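Local coordinates for CYCLIN domain-containing protein (Chaetomium thermophilum, PDB 6Z3U) that probably acts as the regulatory cyclin subunit of a CDK-activating kinase (CAK) complex, binding and activating its cyclin-dependent kinase partner together with MAT1, at residues S30-T35 / I227-F232; L97-D102 / H339-T344; M135-L140 / K158-E163; L140-K145 / L174-I179. One frame throughout, in Å; residues are numbered along the deposited sequence.

Interaction 1 (S30-T35 / I227-F232); sequences SMREKT and ITDAYF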
loop_
_atom_site.group_PDB
_atom_site.type_symbol
_atom_site.label_atom_id
_atom_site.label_comp_id
_atom_site.label_asym_id
_atom_site.label_seq_id
_atom_site.Cartn_x
_atom_site.Cartn_y
_atom_site.Cartn_z
ATOM N N SER A 30 23.824 5.106 -15.776
ATOM C CA SER A 30 24.984 4.563 -15.076
ATOM C C SER A 30 24.633 3.288 -14.318
ATOM O O SER A 30 25.397 2.315 -14.339
ATOM C CB SER A 30 25.559 5.616 -14.129
ATOM O OG SER A 30 26.120 6.693 -14.858
ATOM N N MET A 31 23.481 3.270 -13.641
ATOM C CA MET A 31 23.046 2.056 -12.957
ATOM C C MET A 31 22.872 0.898 -13.933
ATOM O O MET A 31 23.383 -0.203 -13.703
ATOM C CB MET A 31 21.745 2.317 -12.195
ATOM C CG MET A 31 21.953 3.024 -10.872
ATOM S SD MET A 31 20.462 3.124 -9.873
ATOM C CE MET A 31 19.663 4.534 -10.618
ATOM N N ARG A 32 22.155 1.133 -15.033
ATOM C CA ARG A 32 21.901 0.070 -16.001
ATOM C C ARG A 32 23.190 -0.427 -16.637
ATOM O O ARG A 32 23.353 -1.631 -16.867
ATOM C CB ARG A 32 20.943 0.585 -17.071
ATOM C CG ARG A 32 19.493 0.653 -16.641
ATOM C CD ARG A 32 18.688 1.445 -17.650
ATOM N NE ARG A 32 17.249 1.222 -17.558
ATOM C CZ ARG A 32 16.339 2.042 -18.076
ATOM N NH1 ARG A 32 16.722 3.145 -18.704
ATOM N NH2 ARG A 32 15.048 1.762 -17.964
ATOM N N GLU A 33 24.122 0.486 -16.926
ATOM C CA GLU A 33 25.394 0.095 -17.528
ATOM C C GLU A 33 26.246 -0.684 -16.536
ATOM O O GLU A 33 26.858 -1.696 -16.898
ATOM C CB GLU A 33 26.136 1.341 -18.024
ATOM C CG GLU A 33 26.917 1.154 -19.324
ATOM C CD GLU A 33 28.238 0.425 -19.142
ATOM O OE1 GLU A 33 28.899 0.636 -18.103
ATOM O OE2 GLU A 33 28.614 -0.359 -20.041
ATOM N N LYS A 34 26.293 -0.227 -15.281
ATOM C CA LYS A 34 27.052 -0.930 -14.253
ATOM C C LYS A 34 26.431 -2.277 -13.910
ATOM O O LYS A 34 27.157 -3.220 -13.575
ATOM C CB LYS A 34 27.153 -0.059 -12.999
ATOM C CG LYS A 34 28.083 1.134 -13.151
ATOM C CD LYS A 34 27.975 2.092 -11.975
ATOM C CE LYS A 34 28.927 3.273 -12.133
ATOM N NZ LYS A 34 28.945 4.150 -10.928
ATOM N N THR A 35 25.100 -2.389 -13.977
ATOM C CA THR A 35 24.444 -3.669 -13.728
ATOM C C THR A 35 24.779 -4.670 -14.827
ATOM O O THR A 35 25.008 -5.854 -14.550
ATOM C CB THR A 35 22.930 -3.469 -13.630
ATOM O OG1 THR A 35 22.636 -2.537 -12.583
ATOM C CG2 THR A 35 22.239 -4.777 -13.301
ATOM N N ILE A 227 5.943 2.143 -20.795
ATOM C CA ILE A 227 6.955 1.607 -21.697
ATOM C C ILE A 227 8.217 2.462 -21.715
ATOM O O ILE A 227 9.279 1.974 -22.127
ATOM C CB ILE A 227 6.386 1.480 -23.120
ATOM C CG1 ILE A 227 5.146 0.579 -23.124
ATOM C CG2 ILE A 227 7.425 0.920 -24.073
ATOM C CD1 ILE A 227 5.389 -0.827 -22.590
ATOM N N THR A 228 8.132 3.715 -21.282
ATOM C CA THR A 228 9.264 4.626 -21.215
ATOM C C THR A 228 9.671 4.816 -19.756
ATOM O O THR A 228 9.057 4.266 -18.836
ATOM C CB THR A 228 8.914 5.961 -21.876
ATOM O OG1 THR A 228 10.117 6.695 -22.141
ATOM C CG2 THR A 228 8.006 6.786 -20.972
ATOM N N ASP A 229 10.721 5.614 -19.543
ATOM C CA ASP A 229 11.242 5.883 -18.207
ATOM C C ASP A 229 10.534 7.044 -17.515
ATOM O O ASP A 229 11.153 7.746 -16.704
ATOM C CB ASP A 229 12.747 6.153 -18.281
ATOM C CG ASP A 229 13.528 4.955 -18.779
ATOM O OD1 ASP A 229 13.003 3.824 -18.699
ATOM O OD2 ASP A 229 14.670 5.146 -19.246
ATOM N N ALA A 230 9.250 7.260 -17.803
ATOM C CA ALA A 230 8.550 8.413 -17.244
ATOM C C ALA A 230 8.523 8.367 -15.719
ATOM O O ALA A 230 8.772 9.382 -15.058
ATOM C CB ALA A 230 7.129 8.482 -17.802
ATOM N N TYR A 231 8.224 7.202 -15.142
ATOM C CA TYR A 231 8.077 7.115 -13.692
ATOM C C TYR A 231 9.359 7.493 -12.964
ATOM O O TYR A 231 9.305 8.032 -11.852
ATOM C CB TYR A 231 7.648 5.702 -13.290
ATOM C CG TYR A 231 6.167 5.431 -13.425
ATOM C CD1 TYR A 231 5.462 5.848 -14.544
ATOM C CD2 TYR A 231 5.479 4.742 -12.435
ATOM C CE1 TYR A 231 4.109 5.598 -14.669
ATOM C CE2 TYR A 231 4.126 4.485 -12.553
ATOM C CZ TYR A 231 3.448 4.914 -13.673
ATOM O OH TYR A 231 2.103 4.662 -13.795
ATOM N N PHE A 232 10.519 7.232 -13.571
ATOM C CA PHE A 232 11.785 7.446 -12.882
ATOM C C PHE A 232 12.181 8.915 -12.802
ATOM O O PHE A 232 12.959 9.284 -11.915
ATOM C CB PHE A 232 12.911 6.672 -13.578
ATOM C CG PHE A 232 12.689 5.187 -13.633
ATOM C CD1 PHE A 232 12.553 4.447 -12.471
ATOM C CD2 PHE A 232 12.640 4.530 -14.850
ATOM C CE1 PHE A 232 12.354 3.081 -12.525
ATOM C CE2 PHE A 232 12.443 3.167 -14.908
ATOM C CZ PHE A 232 12.301 2.442 -13.744
#
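Arg32 and Asp229 form a two-pronged salt bridge, a textbook case of one charged pair joining parts of a chain nearly two hundred residues apart. The guanidinium meets the carboxylate end-on: Arg32 NH1 donates to Asp229 OD2 over 2.9 Å, and Arg32 NH2 reaches Asp229 OD1 at 3.0 Å. Both bonds are nearly straight, at 161° and 166°. The oxygens lie close to the guanidinium plane and offer their syn sides, but the two flat groups are twisted 45° apart, leaving the nitrogens well out of the carboxylate plane. Paired bonds of this kind fix the rotation of both ends. Reach comes from the arginine, whose chain runs extended from CG to NE and covers more than half of the 12.3 Å between Arg32 CA and Asp229 CA. Phe232 flanks the site: its ring has Asp229 CB at the edge, while Arg32 NH2 approaches obliquely, 4.3 Å from Phe232 CE2. Lys119 also packs against Asp229 and could add to its positive surroundings. The bridge thus links helix 25-48 to the turn between helices 224-227 and 230-233, with Leu87 of helix 83-103 and Ile123 of helix 108-124 lying against the arginine.

Interaction 2 (L97-D102 / H339-T344); sequences LLRAGD and HWNNKT
Arg99 lays its guanidinium against the side-chain amide of Asn341 in a stacked pair, the two planes only 18° from parallel. The overlap is offset: Asn341 OD1 sits 3.7 Å above the guanidinium plane, displaced toward the rim, with Asn341 CB over the same face, 3.7 Å from Arg99 NH1. The guanidinium and the amide thus meet face to face, with no hydrogen bond between them. Each chain is shaped for the stack. Asn341 has CG anti to its backbone nitrogen, whereas the arginine is folded at chi3 (-59°), which turns its end group across the asparagine.

A polar contact accompanies the stack but contributes little. Arg99 NH1 donates to Trp340 O in a weak bond of 3.4 Å, strongly bent at 127°. Trp340 starts toward the arginine and then leads its indole away, where NE1 is hydrogen-bonded to Glu332; His339 CD2 covers part of one indole face. Just beyond, Asn342 takes the N-cap position of helix 343-358.

The contact lies at the surface, where the last turns of helix 83-103 meet the lead-in to helix 343-358. Trp340 rests on Leu88, Thr91, Phe92 and Ala95 of helix 83-103, while Leu97 and Leu98 face helix 108-124.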
loop_
_atom_site.group_PDB
_atom_site.type_symbol
_atom_site.label_atom_id
_atom_site.label_comp_id
_atom_site.label_asym_id
_atom_site.label_seq_id
_atom_site.Cartn_x
_atom_site.Cartn_y
_atom_site.Cartn_z
ATOM N N LEU A 97 4.009 -7.790 -21.403
ATOM C CA LEU A 97 3.382 -7.864 -20.088
ATOM C C LEU A 97 2.040 -7.145 -20.090
ATOM O O LEU A 97 1.035 -7.680 -19.606
ATOM C CB LEU A 97 4.323 -7.267 -19.040
ATOM C CG LEU A 97 3.871 -7.283 -17.581
ATOM C CD1 LEU A 97 5.074 -7.401 -16.660
ATOM C CD2 LEU A 97 3.076 -6.032 -17.240
ATOM N N LEU A 98 2.002 -5.927 -20.640
ATOM C CA LEU A 98 0.752 -5.178 -20.705
ATOM C C LEU A 98 -0.281 -5.910 -21.552
ATOM O O LEU A 98 -1.448 -6.031 -21.164
ATOM C CB LEU A 98 1.011 -3.777 -21.262
ATOM C CG LEU A 98 1.852 -2.835 -20.400
ATOM C CD1 LEU A 98 2.094 -1.520 -21.124
ATOM C CD2 LEU A 98 1.178 -2.586 -19.066
ATOM N N ARG A 99 0.133 -6.408 -22.721
ATOM C CA ARG A 99 -0.783 -7.188 -23.546
ATOM C C ARG A 99 -1.352 -8.361 -22.757
ATOM O O ARG A 99 -2.559 -8.627 -22.803
ATOM C CB ARG A 99 -0.076 -7.683 -24.810
ATOM C CG ARG A 99 0.234 -6.593 -25.832
ATOM C CD ARG A 99 0.580 -7.181 -27.207
ATOM N NE ARG A 99 1.742 -8.069 -27.164
ATOM C CZ ARG A 99 3.005 -7.675 -27.330
ATOM N NH1 ARG A 99 3.291 -6.399 -27.549
ATOM N NH2 ARG A 99 3.991 -8.565 -27.270
ATOM N N ALA A 100 -0.495 -9.066 -22.013
ATOM C CA ALA A 100 -0.964 -10.185 -21.204
ATOM C C ALA A 100 -1.980 -9.720 -20.169
ATOM O O ALA A 100 -2.978 -10.405 -19.912
ATOM C CB ALA A 100 0.221 -10.870 -20.525
ATOM N N GLY A 101 -1.736 -8.561 -19.555
ATOM C CA GLY A 101 -2.701 -8.014 -18.619
ATOM C C GLY A 101 -4.025 -7.675 -19.277
ATOM O O GLY A 101 -5.092 -7.912 -18.706
ATOM N N ASP A 102 -3.975 -7.101 -20.484
ATOM C CA ASP A 102 -5.206 -6.764 -21.191
ATOM C C ASP A 102 -6.051 -8.003 -21.462
ATOM O O ASP A 102 -7.272 -7.984 -21.270
ATOM C CB ASP A 102 -4.883 -6.052 -22.507
ATOM C CG ASP A 102 -4.325 -4.657 -22.297
ATOM O OD1 ASP A 102 -4.355 -4.165 -21.150
ATOM O OD2 ASP A 102 -3.860 -4.050 -23.287
ATOM N N HIS A 339 3.482 -1.820 -32.944
ATOM C CA HIS A 339 4.893 -1.942 -33.297
ATOM C C HIS A 339 5.573 -3.049 -32.505
ATOM O O HIS A 339 6.361 -3.823 -33.060
ATOM C CB HIS A 339 5.609 -0.612 -33.060
ATOM C CG HIS A 339 7.102 -0.718 -33.083
ATOM N ND1 HIS A 339 7.816 -0.932 -34.241
ATOM C CD2 HIS A 339 8.016 -0.647 -32.085
ATOM C CE1 HIS A 339 9.106 -0.983 -33.959
ATOM N NE2 HIS A 339 9.254 -0.814 -32.656
ATOM N N TRP A 340 5.288 -3.136 -31.207
ATOM C CA TRP A 340 5.917 -4.140 -30.359
ATOM C C TRP A 340 5.243 -5.502 -30.448
ATOM O O TRP A 340 5.752 -6.462 -29.861
ATOM C CB TRP A 340 5.922 -3.655 -28.908
ATOM C CG TRP A 340 6.696 -2.384 -28.720
ATOM C CD1 TRP A 340 6.195 -1.116 -28.680
ATOM C CD2 TRP A 340 8.115 -2.260 -28.555
ATOM N NE1 TRP A 340 7.211 -0.210 -28.497
ATOM C CE2 TRP A 340 8.400 -0.886 -28.417
ATOM C CE3 TRP A 340 9.170 -3.176 -28.509
ATOM C CZ2 TRP A 340 9.695 -0.407 -28.234
ATOM C CZ3 TRP A 340 10.457 -2.699 -28.328
ATOM C CH2 TRP A 340 10.708 -1.328 -28.192
ATOM N N ASN A 341 4.116 -5.608 -31.153
ATOM C CA ASN A 341 3.472 -6.886 -31.422
ATOM C C ASN A 341 3.611 -7.293 -32.884
ATOM O O ASN A 341 3.041 -8.309 -33.295
ATOM C CB ASN A 341 1.994 -6.830 -31.029
ATOM C CG ASN A 341 1.340 -8.201 -31.009
ATOM O OD1 ASN A 341 1.989 -9.209 -30.726
ATOM N ND2 ASN A 341 0.047 -8.244 -31.311
ATOM N N ASN A 342 4.359 -6.527 -33.673
ATOM C CA ASN A 342 4.527 -6.828 -35.087
ATOM C C ASN A 342 5.442 -8.031 -35.269
ATOM O O ASN A 342 6.481 -8.148 -34.613
ATOM C CB ASN A 342 5.095 -5.611 -35.818
ATOM C CG ASN A 342 5.183 -5.813 -37.322
ATOM O OD1 ASN A 342 5.483 -6.906 -37.802
ATOM N ND2 ASN A 342 4.924 -4.748 -38.074
ATOM N N LYS A 343 5.044 -8.935 -36.165
ATOM C CA LYS A 343 5.849 -10.125 -36.414
ATOM C C LYS A 343 7.142 -9.782 -37.143
ATOM O O LYS A 343 8.158 -10.459 -36.950
ATOM C CB LYS A 343 5.039 -11.141 -37.221
ATOM C CG LYS A 343 5.304 -12.592 -36.847
ATOM C CD LYS A 343 4.692 -12.939 -35.494
ATOM C CE LYS A 343 4.977 -14.382 -35.105
ATOM N NZ LYS A 343 4.467 -14.695 -33.743
ATOM N N THR A 344 7.126 -8.742 -37.981
ATOM C CA THR A 344 8.335 -8.339 -38.690
ATOM C C THR A 344 9.311 -7.614 -37.770
ATOM O O THR A 344 10.525 -7.830 -37.856
ATOM C CB THR A 344 7.976 -7.448 -39.880
ATOM O OG1 THR A 344 7.008 -8.114 -40.700
ATOM C CG2 THR A 344 9.215 -7.137 -40.708
#

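Interaction 3 (M135-L140 / K158-E163); sequences MLLVAL and KTFGRE
Leu137 and Phe160 bring the two backbones nearest, CA to CA 8.5 Å, where helix 132-146 passes the end of helix 153-159, which closes in a Schellman motif with Gly161 as its C-prime residue. Between these backbones one leucine serves two flat partners, giving each methyl a different task. Leu137 CD2 lies over a face of the Phe160 ring in a CH-pi contact, 3.8 Å from the centroid and 28° off the normal, displaced toward the CD1 rim. The leucine and the phenylalanine run antiparallel alongside one another, with the methyl resting on the ring. Leu140, one helical turn on, lies roughly perpendicular to Phe160; its CD1 touches Phe160 CE1 at 3.8 Å from an oblique direction.

The other branch, Leu137 CD1, sits against a face of the Arg162 guanidinium, 3.5 Å from Arg162 CZ. Two successive bends in the arginine chain (chi2 59°, chi3 58°) fold that group back over the leucine. Its NH1 forms a salt bridge with Glu134, and Phe156 stacks on the Phe160 ring.

No hydrogen bond joins the segments. The contact therefore depends on dispersion and CH-pi attraction, while the arginine shields the leucine with its flat face and keeps NH1 for its salt bridge with Glu134.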
loop_
_atom_site.group_PDB
_atom_site.type_symbol
_atom_site.label_atom_id
_atom_site.label_comp_id
_atom_site.label_asym_id
_atom_site.label_seq_id
_atom_site.Cartn_x
_atom_site.Cartn_y
_atom_site.Cartn_z
ATOM N N MET A 135 10.049 -13.667 -15.461
ATOM C CA MET A 135 9.791 -12.514 -14.605
ATOM C C MET A 135 8.586 -11.713 -15.077
ATOM O O MET A 135 7.973 -11.002 -14.273
ATOM C CB MET A 135 11.023 -11.609 -14.554
ATOM C CG MET A 135 12.247 -12.235 -13.893
ATOM S SD MET A 135 12.001 -12.689 -12.162
ATOM C CE MET A 135 11.542 -14.410 -12.335
ATOM N N LEU A 136 8.231 -11.810 -16.360
ATOM C CA LEU A 136 7.034 -11.136 -16.853
ATOM C C LEU A 136 5.796 -11.624 -16.110
ATOM O O LEU A 136 4.984 -10.822 -15.635
ATOM C CB LEU A 136 6.899 -11.369 -18.360
ATOM C CG LEU A 136 5.701 -10.757 -19.087
ATOM C CD1 LEU A 136 6.024 -10.615 -20.566
ATOM C CD2 LEU A 136 4.437 -11.582 -18.905
ATOM N N LEU A 137 5.639 -12.944 -15.995
ATOM C CA LEU A 137 4.494 -13.494 -15.280
ATOM C C LEU A 137 4.572 -13.191 -13.789
ATOM O O LEU A 137 3.547 -12.935 -13.147
ATOM C CB LEU A 137 4.409 -15.000 -15.517
ATOM C CG LEU A 137 3.752 -15.425 -16.829
ATOM C CD1 LEU A 137 4.048 -16.883 -17.141
ATOM C CD2 LEU A 137 2.254 -15.189 -16.753
ATOM N N VAL A 138 5.779 -13.221 -13.219
ATOM C CA VAL A 138 5.934 -12.954 -11.792
ATOM C C VAL A 138 5.507 -11.530 -11.463
ATOM O O VAL A 138 4.844 -11.283 -10.449
ATOM C CB VAL A 138 7.388 -13.218 -11.359
ATOM C CG1 VAL A 138 7.572 -12.875 -9.894
ATOM C CG2 VAL A 138 7.771 -14.669 -11.632
ATOM N N ALA A 139 5.874 -10.572 -12.317
ATOM C CA ALA A 139 5.513 -9.181 -12.061
ATOM C C ALA A 139 4.005 -8.975 -12.098
ATOM O O ALA A 139 3.479 -8.119 -11.378
ATOM C CB ALA A 139 6.196 -8.267 -13.079
ATOM N N LEU A 140 3.296 -9.738 -12.935
ATOM C CA LEU A 140 1.839 -9.655 -12.955
ATOM C C LEU A 140 1.235 -10.294 -11.710
ATOM O O LEU A 140 0.293 -9.752 -11.121
ATOM C CB LEU A 140 1.294 -10.322 -14.216
ATOM C CG LEU A 140 1.323 -9.477 -15.490
ATOM C CD1 LEU A 140 1.148 -10.353 -16.718
ATOM C CD2 LEU A 140 0.247 -8.413 -15.450
ATOM N N LYS A 158 -3.704 -20.885 -14.816
ATOM C CA LYS A 158 -4.720 -21.230 -15.807
ATOM C C LYS A 158 -4.876 -20.127 -16.845
ATOM O O LYS A 158 -4.818 -20.381 -18.054
ATOM C CB LYS A 158 -6.064 -21.473 -15.118
ATOM C CG LYS A 158 -6.835 -22.676 -15.631
ATOM C CD LYS A 158 -8.112 -22.987 -14.826
ATOM C CE LYS A 158 -9.112 -21.816 -14.682
ATOM N NZ LYS A 158 -8.603 -20.560 -14.044
ATOM N N THR A 159 -5.081 -18.891 -16.386
ATOM C CA THR A 159 -5.395 -17.802 -17.301
ATOM C C THR A 159 -4.284 -17.573 -18.316
ATOM O O THR A 159 -4.546 -17.086 -19.421
ATOM C CB THR A 159 -5.662 -16.523 -16.511
ATOM O OG1 THR A 159 -4.500 -16.184 -15.747
ATOM C CG2 THR A 159 -6.842 -16.714 -15.567
ATOM N N PHE A 160 -3.043 -17.915 -17.967
ATOM C CA PHE A 160 -1.911 -17.760 -18.872
ATOM C C PHE A 160 -1.445 -19.092 -19.453
ATOM O O PHE A 160 -0.309 -19.193 -19.927
ATOM C CB PHE A 160 -0.760 -17.057 -18.152
ATOM C CG PHE A 160 -1.064 -15.635 -17.774
ATOM C CD1 PHE A 160 -0.581 -14.584 -18.533
ATOM C CD2 PHE A 160 -1.838 -15.350 -16.663
ATOM C CE1 PHE A 160 -0.861 -13.277 -18.188
ATOM C CE2 PHE A 160 -2.119 -14.044 -16.314
ATOM C CZ PHE A 160 -1.631 -13.007 -17.078
ATOM N N GLY A 161 -2.300 -20.108 -19.431
ATOM C CA GLY A 161 -1.945 -21.383 -20.046
ATOM C C GLY A 161 -0.645 -21.965 -19.544
ATOM O O GLY A 161 0.096 -22.591 -20.314
ATOM N N ARG A 162 -0.343 -21.772 -18.262
ATOM C CA ARG A 162 0.870 -22.301 -17.652
ATOM C C ARG A 162 0.518 -23.578 -16.898
ATOM O O ARG A 162 -0.306 -23.553 -15.977
ATOM C CB ARG A 162 1.504 -21.273 -16.717
ATOM C CG ARG A 162 2.815 -21.725 -16.083
ATOM C CD ARG A 162 3.867 -22.067 -17.130
ATOM N NE ARG A 162 4.153 -20.935 -18.009
ATOM C CZ ARG A 162 5.204 -20.126 -17.888
ATOM N NH1 ARG A 162 6.096 -20.311 -16.923
ATOM N NH2 ARG A 162 5.365 -19.127 -18.744
ATOM N N GLU A 163 1.146 -24.691 -17.287
ATOM C CA GLU A 163 0.759 -25.983 -16.729
ATOM C C GLU A 163 1.248 -26.148 -15.294
ATOM O O GLU A 163 0.499 -26.627 -14.433
ATOM C CB GLU A 163 1.284 -27.117 -17.617
ATOM C CG GLU A 163 2.806 -27.159 -17.829
ATOM C CD GLU A 163 3.299 -26.201 -18.905
ATOM O OE1 GLU A 163 2.459 -25.588 -19.599
ATOM O OE2 GLU A 163 4.531 -26.063 -19.057
#

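Interaction 4 (L140-K145 / L174-I179); sequences LFFGCK and LLCQGI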
loop_
_atom_site.group_PDB
_atom_site.type_symbol
_atom_site.label_atom_id
_atom_site.label_comp_id
_atom_site.label_asym_id
_atom_site.label_seq_id
_atom_site.Cartn_x
_atom_site.Cartn_y
_atom_site.Cartn_z
ATOM N N LEU A 140 3.296 -9.738 -12.935
ATOM C CA LEU A 140 1.839 -9.655 -12.955
ATOM C C LEU A 140 1.235 -10.294 -11.710
ATOM O O LEU A 140 0.293 -9.752 -11.121
ATOM C CB LEU A 140 1.294 -10.322 -14.216
ATOM C CG LEU A 140 1.323 -9.477 -15.490
ATOM C CD1 LEU A 140 1.148 -10.353 -16.718
ATOM C CD2 LEU A 140 0.247 -8.413 -15.450
ATOM N N PHE A 141 1.763 -11.446 -11.293
ATOM C CA PHE A 141 1.230 -12.118 -10.113
ATOM C C PHE A 141 1.492 -11.304 -8.852
ATOM O O PHE A 141 0.597 -11.133 -8.016
ATOM C CB PHE A 141 1.841 -13.513 -9.985
ATOM C CG PHE A 141 1.304 -14.305 -8.830
ATOM C CD1 PHE A 141 0.002 -14.773 -8.840
ATOM C CD2 PHE A 141 2.105 -14.587 -7.737
ATOM C CE1 PHE A 141 -0.493 -15.504 -7.779
ATOM C CE2 PHE A 141 1.617 -15.319 -6.676
ATOM C CZ PHE A 141 0.316 -15.779 -6.697
ATOM N N PHE A 142 2.716 -10.799 -8.695
ATOM C CA PHE A 142 3.032 -9.988 -7.524
ATOM C C PHE A 142 2.365 -8.619 -7.599
ATOM O O PHE A 142 2.057 -8.023 -6.560
ATOM C CB PHE A 142 4.547 -9.847 -7.388
ATOM C CG PHE A 142 5.005 -9.533 -5.994
ATOM C CD1 PHE A 142 4.784 -10.429 -4.961
ATOM C CD2 PHE A 142 5.671 -8.351 -5.719
ATOM C CE1 PHE A 142 5.208 -10.147 -3.678
ATOM C CE2 PHE A 142 6.100 -8.063 -4.436
ATOM C CZ PHE A 142 5.868 -8.962 -3.415
ATOM N N GLY A 143 2.134 -8.108 -8.809
ATOM C CA GLY A 143 1.413 -6.853 -8.945
ATOM C C GLY A 143 -0.008 -6.941 -8.424
ATOM O O GLY A 143 -0.522 -5.991 -7.829
ATOM N N CYS A 144 -0.665 -8.081 -8.647
ATOM C CA CYS A 144 -1.986 -8.296 -8.067
ATOM C C CYS A 144 -1.937 -8.160 -6.551
ATOM O O CYS A 144 -2.691 -7.381 -5.955
ATOM C CB CYS A 144 -2.513 -9.678 -8.460
ATOM S SG CYS A 144 -2.990 -9.855 -10.193
ATOM N N LYS A 145 -1.039 -8.912 -5.911
ATOM C CA LYS A 145 -0.935 -8.875 -4.458
ATOM C C LYS A 145 -0.680 -7.457 -3.967
ATOM O O LYS A 145 -1.314 -6.992 -3.012
ATOM C CB LYS A 145 0.179 -9.816 -4.001
ATOM C CG LYS A 145 -0.073 -11.282 -4.320
ATOM C CD LYS A 145 1.013 -12.173 -3.737
ATOM C CE LYS A 145 0.595 -13.632 -3.747
ATOM N NZ LYS A 145 1.661 -14.529 -3.219
ATOM N N LEU A 174 12.277 -13.514 -5.329
ATOM C CA LEU A 174 13.362 -12.878 -6.068
ATOM C C LEU A 174 12.948 -11.490 -6.545
ATOM O O LEU A 174 13.694 -10.517 -6.389
ATOM C CB LEU A 174 13.769 -13.764 -7.245
ATOM C CG LEU A 174 14.993 -13.307 -8.040
ATOM C CD1 LEU A 174 16.254 -13.383 -7.184
ATOM C CD2 LEU A 174 15.143 -14.138 -9.308
ATOM N N LEU A 175 11.748 -11.378 -7.119
ATOM C CA LEU A 175 11.253 -10.074 -7.546
ATOM C C LEU A 175 11.151 -9.116 -6.368
ATOM O O LEU A 175 11.496 -7.933 -6.486
ATOM C CB LEU A 175 9.893 -10.232 -8.229
ATOM C CG LEU A 175 9.164 -8.944 -8.613
ATOM C CD1 LEU A 175 9.901 -8.220 -9.731
ATOM C CD2 LEU A 175 7.726 -9.240 -9.015
ATOM N N CYS A 176 10.685 -9.608 -5.220
ATOM C CA CYS A 176 10.519 -8.738 -4.062
ATOM C C CYS A 176 11.841 -8.084 -3.683
ATOM O O CYS A 176 11.889 -6.880 -3.403
ATOM C CB CYS A 176 9.949 -9.536 -2.890
ATOM S SG CYS A 176 9.239 -8.526 -1.571
ATOM N N GLN A 177 12.928 -8.857 -3.682
ATOM C CA GLN A 177 14.239 -8.279 -3.412
ATOM C C GLN A 177 14.645 -7.299 -4.506
ATOM O O GLN A 177 15.198 -6.231 -4.217
ATOM C CB GLN A 177 15.291 -9.383 -3.283
ATOM C CG GLN A 177 14.987 -10.453 -2.245
ATOM C CD GLN A 177 16.001 -11.589 -2.270
ATOM O OE1 GLN A 177 17.019 -11.530 -1.585
ATOM N NE2 GLN A 177 15.665 -12.675 -2.960
ATOM N N GLY A 178 14.373 -7.639 -5.766
ATOM C CA GLY A 178 14.806 -6.787 -6.859
ATOM C C GLY A 178 14.230 -5.388 -6.779
ATOM O O GLY A 178 14.931 -4.402 -7.023
ATOM N N ILE A 179 12.948 -5.278 -6.424
ATOM C CA ILE A 179 12.283 -3.983 -6.324
ATOM C C ILE A 179 12.572 -3.370 -4.959
ATOM O O ILE A 179 11.996 -2.338 -4.594
ATOM C CB ILE A 179 10.767 -4.108 -6.568
ATOM C CG1 ILE A 179 10.111 -5.000 -5.511
ATOM C CG2 ILE A 179 10.504 -4.658 -7.962
ATOM C CD1 ILE A 179 8.599 -5.033 -5.600
#
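Phe142 projects from helix 132-146 toward one side of helix 172-178, and two residues of that helix and the one just after it receive it in turn. Leu175 comes first: its CD2 methyl presses on the root of the phenylalanine, 3.6 Å from Phe142 CB, and approaches the ring obliquely. Phe142 CA and Leu175 CA are also the nearest pair of CA atoms, 8.2 Å apart. Cys176 follows at the far end of the ring. Its SG lies 3.9 Å from Phe142 CZ and 5.0 Å from the centroid, at 61° off the normal, a sulfur-aromatic contact made obliquely. Having SG anti to the backbone nitrogen (chi1 -163°) directs the sulfur along the helix flank to that point. Ile179, where the chain leaves the helix, ends the series; its CD1 meets the ring edge near the plane, 4.1 Å from Phe142 CE2. The ring is thus held at its base, tip and one edge by apolar groups, all buried in the assembled complex.

Neighbouring positions face the kinase subunit. Lys145 forms a salt bridge with Glu172 and donates to Met134 O and Asp132 O of the kinase chain, and Met134 of that chain packs on Phe142. A lysine-glutamate pair joining two helices on the kinase-facing side is a recognised feature of the cyclin box, and Lys145 with Glu172 is consistent with it.

The contacts illustrate how an all-helical cyclin fold combines close and remote links. Interactions 3 and 4 are neighbours, centres 12 Å apart; they share Leu140 and helix 132-146, whose different sides meet the ends of helices 153-159 and 172-178 within the cyclin-like region. Interaction 2 joins that cluster through helix 83-103: Ala100 CB lies 3.5 Å from Phe160 CE1. Interaction 1 stands about 18 to 25 Å from the others, centre to centre, but touches interaction 2 where Ile227 meets Leu98. In sequence, 30-35 and 97-102 precede both local contacts, and their partners 227-232 and 339-344 follow. The long-range pairs thus join early helices to much later segments, and interaction 4 borders the kinase.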